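Local coordinates for protein peroxiredoxin (Mycobacterium tuberculosis, PDB 5EPF) that probably reduces hydrogen peroxide and organic hydroperoxides to water and alcohols at the expense of thioredoxin, protecting the cell against oxidative stress, at residues Val39-Tyr44 / Val74-Asp79. Numbering follows the deposited sequence.
Sequences VVLFFY and VGISTD
Val40 and Phe42 bond through their backbones to Val74 and Ile76, defining a parallel strand pair whose axes diverge by 27°. Val74 N donates to Val40 O and Phe42 N to Val74 O, each at 2.9 Å; Ile76 N to Phe42 O is more bent, 141° at the hydrogen, and Tyr44 N closes the series on Ile76 O. Apolar contact on one sheet face centres on Ile76: its CG2 sits over the Phe43 ring face, 3.6 Å from the centroid, and also 3.6 Å from Leu41 CD1. Leu41 CD1 further meets Val74 CG1 at 3.8 Å. On the other face, Phe42, with CG between its backbone N and carbonyl carbon (chi1 69°), folds its ring across the neighbouring strand, putting Gly75 CA 3.6 Å from the centroid; Phe59 of helix 50-61 stacks on this ring. At the C-terminal end of strand 72-77, Ser77 OG accepts from Asp79 N, an ST turn, and donates to Asp79 OD2 at 2.7 Å, while Ser77 CB lies over the Tyr44 ring, whose OH is hydrogen-bonded to Gln84 OE1. These are adjacent inner strands of the thioredoxin-fold sheet of peroxiredoxins, and Tyr44 touches Cys52, the probable peroxidatic cysteine.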
ATOM      1  N   VAL A  39      -9.073  -2.534  -0.446  1.00  7.75           N
ATOM      2  CA  VAL A  39      -7.627  -2.686  -0.273  1.00  7.67           C
ATOM      3  C   VAL A  39      -7.066  -1.376   0.271  1.00  6.83           C
ATOM      4  O   VAL A  39      -7.331  -0.300  -0.279  1.00  7.69           O
ATOM      5  CB  VAL A  39      -6.938  -3.028  -1.612  1.00  8.93           C
ATOM      6  CG1 VAL A  39      -5.431  -2.787  -1.523  1.00 10.18           C
ATOM      7  CG2 VAL A  39      -7.236  -4.489  -2.043  1.00 10.55           C
ATOM      8  N   VAL A  40      -6.251  -1.461   1.313  1.00  6.73           N
ATOM      9  CA  VAL A  40      -5.482  -0.324   1.801  1.00  6.14           C
ATOM     10  C   VAL A  40      -4.084  -0.467   1.197  1.00  6.12           C
ATOM     11  O   VAL A  40      -3.294  -1.329   1.617  1.00  6.82           O
ATOM     12  CB  VAL A  40      -5.442  -0.282   3.331  1.00  6.68           C
ATOM     13  CG1 VAL A  40      -4.669   0.956   3.790  1.00  8.04           C
ATOM     14  CG2 VAL A  40      -6.846  -0.280   3.901  1.00  8.89           C
ATOM     15  N   LEU A  41      -3.794   0.362   0.186  1.00  5.98           N
ATOM     16  CA  LEU A  41      -2.568   0.285  -0.607  1.00  5.41           C
ATOM     17  C   LEU A  41      -1.623   1.352  -0.066  1.00  5.19           C
ATOM     18  O   LEU A  41      -1.880   2.550  -0.229  1.00  6.30           O
ATOM     19  CB  LEU A  41      -2.872   0.541  -2.089  1.00  6.32           C
ATOM     20  CG  LEU A  41      -1.684   0.416  -3.047  1.00  6.56           C
ATOM     21  CD1 LEU A  41      -1.158  -1.030  -3.086  1.00  7.97           C
ATOM     22  CD2 LEU A  41      -2.083   0.906  -4.442  1.00  8.72           C
ATOM     23  N   PHE A  42      -0.567   0.933   0.627  1.00  5.79           N
ATOM     24  CA  PHE A  42       0.305   1.875   1.312  1.00  5.49           C
ATOM     25  C   PHE A  42       1.664   1.919   0.626  1.00  5.61           C
ATOM     26  O   PHE A  42       2.416   0.936   0.653  1.00  6.39           O
ATOM     27  CB  PHE A  42       0.358   1.667   2.836  1.00  6.44           C
ATOM     28  CG  PHE A  42       1.046   0.396   3.340  1.00  6.94           C
ATOM     29  CD1 PHE A  42       2.374   0.430   3.768  1.00  7.26           C
ATOM     30  CD2 PHE A  42       0.338  -0.790   3.503  1.00  6.96           C
ATOM     31  CE1 PHE A  42       2.992  -0.703   4.286  1.00  8.01           C
ATOM     32  CE2 PHE A  42       0.961  -1.938   4.022  1.00  7.31           C
ATOM     33  CZ  PHE A  42       2.276  -1.874   4.424  1.00  8.03           C
ATOM     34  N   PHE A  43       1.962   3.062  -0.002  1.00  6.22           N
ATOM     35  CA  PHE A  43       3.255   3.300  -0.637  1.00  6.46           C
ATOM     36  C   PHE A  43       4.236   3.755   0.437  1.00  6.85           C
ATOM     37  O   PHE A  43       3.972   4.715   1.175  1.00  7.08           O
ATOM     38  CB  PHE A  43       3.138   4.428  -1.661  1.00  7.44           C
ATOM     39  CG  PHE A  43       2.494   4.043  -2.960  1.00  7.57           C
ATOM     40  CD1 PHE A  43       3.256   3.660  -4.055  1.00  8.02           C
ATOM     41  CD2 PHE A  43       1.115   4.121  -3.100  1.00  7.61           C
ATOM     42  CE1 PHE A  43       2.638   3.323  -5.269  1.00  9.01           C
ATOM     43  CE2 PHE A  43       0.491   3.816  -4.295  1.00  8.86           C
ATOM     44  CZ  PHE A  43       1.256   3.412  -5.386  1.00  9.08           C
ATOM     45  N   TYR A  44       5.391   3.105   0.488  1.00  7.13           N
ATOM     46  CA  TYR A  44       6.431   3.513   1.423  1.00  7.04           C
ATOM     47  C   TYR A  44       7.745   3.718   0.685  1.00  7.57           C
ATOM     48  O   TYR A  44       8.017   3.035  -0.310  1.00  8.33           O
ATOM     49  CB  TYR A  44       6.612   2.507   2.576  1.00  7.94           C
ATOM     50  CG  TYR A  44       6.853   1.066   2.151  1.00  7.50           C
ATOM     51  CD1 TYR A  44       8.134   0.605   1.846  1.00  8.48           C
ATOM     52  CD2 TYR A  44       5.793   0.156   2.092  1.00  8.89           C
ATOM     53  CE1 TYR A  44       8.348  -0.730   1.479  1.00  8.53           C
ATOM     54  CE2 TYR A  44       6.001  -1.155   1.722  1.00  8.59           C
ATOM     55  CZ  TYR A  44       7.273  -1.593   1.428  1.00  8.52           C
ATOM     56  OH  TYR A  44       7.449  -2.903   1.079  1.00  9.52           O
ATOM     57  N   VAL A  74      -2.049  -3.953   1.569  1.00  6.72           N
ATOM     58  CA  VAL A  74      -1.058  -4.246   0.533  1.00  6.54           C
ATOM     59  C   VAL A  74      -0.006  -3.143   0.572  1.00  5.45           C
ATOM     60  O   VAL A  74      -0.325  -1.967   0.350  1.00  6.48           O
ATOM     61  CB  VAL A  74      -1.666  -4.320  -0.878  1.00  7.62           C
ATOM     62  CG1 VAL A  74      -0.578  -4.557  -1.935  1.00  7.99           C
ATOM     63  CG2 VAL A  74      -2.741  -5.414  -0.961  1.00  8.74           C
ATOM     64  N   GLY A  75       1.263  -3.505   0.859  1.00  6.21           N
ATOM     65  CA  GLY A  75       2.343  -2.533   0.782  1.00  6.62           C
ATOM     66  C   GLY A  75       2.904  -2.463  -0.620  1.00  6.30           C
ATOM     67  O   GLY A  75       2.804  -3.425  -1.381  1.00  7.72           O
ATOM     68  N   ILE A  76       3.520  -1.333  -0.963  1.00  6.80           N
ATOM     69  CA  ILE A  76       4.080  -1.153  -2.299  1.00  6.85           C
ATOM     70  C   ILE A  76       5.220  -0.151  -2.229  1.00  7.19           C
ATOM     71  O   ILE A  76       5.139   0.869  -1.531  1.00  7.24           O
ATOM     72  CB  ILE A  76       2.979  -0.752  -3.317  1.00  6.97           C
ATOM     73  CG1 ILE A  76       3.542  -0.530  -4.728  1.00  7.89           C
ATOM     74  CG2 ILE A  76       2.166   0.447  -2.817  1.00  7.73           C
ATOM     75  CD1 ILE A  76       2.458  -0.356  -5.788  1.00  9.35           C
ATOM     76  N   SER A  77       6.300  -0.456  -2.942  1.00  7.12           N
ATOM     77  CA  SER A  77       7.403   0.491  -3.082  1.00  7.49           C
ATOM     78  C   SER A  77       8.154   0.145  -4.365  1.00  6.98           C
ATOM     79  O   SER A  77       7.842  -0.841  -5.037  1.00  8.18           O
ATOM     80  CB  SER A  77       8.360   0.431  -1.884  1.00  7.98           C
ATOM     81  OG  SER A  77       9.115  -0.774  -1.970  1.00  8.04           O
ATOM     82  N   THR A  78       9.184   0.935  -4.674  1.00  8.14           N
ATOM     83  CA  THR A  78      10.042   0.613  -5.808  1.00  8.87           C
ATOM     84  C   THR A  78      11.131  -0.398  -5.467  1.00  9.34           C
ATOM     85  O   THR A  78      11.957  -0.693  -6.331  1.00 10.87           O
ATOM     86  CB  THR A  78      10.682   1.880  -6.383  1.00 10.11           C
ATOM     87  OG1 THR A  78      11.452   2.528  -5.362  1.00 11.24           O
ATOM     88  CG2 THR A  78       9.620   2.823  -6.936  1.00 11.67           C
ATOM     89  N   ASP A  79      11.168  -0.923  -4.245  1.00  8.05           N
ATOM     90  CA  ASP A  79      12.206  -1.885  -3.896  1.00  8.48           C
ATOM     91  C   ASP A  79      12.049  -3.175  -4.709  1.00  8.82           C
ATOM     92  O   ASP A  79      10.931  -3.580  -5.036  1.00  9.16           O
ATOM     93  CB  ASP A  79      12.111  -2.219  -2.415  1.00  9.01           C
ATOM     94  CG  ASP A  79      12.429  -1.028  -1.544  1.00  9.56           C
ATOM     95  OD1 ASP A  79      13.578  -0.550  -1.605  1.00 11.30           O
ATOM     96  OD2 ASP A  79      11.545  -0.550  -0.808  1.00 10.10           O
TER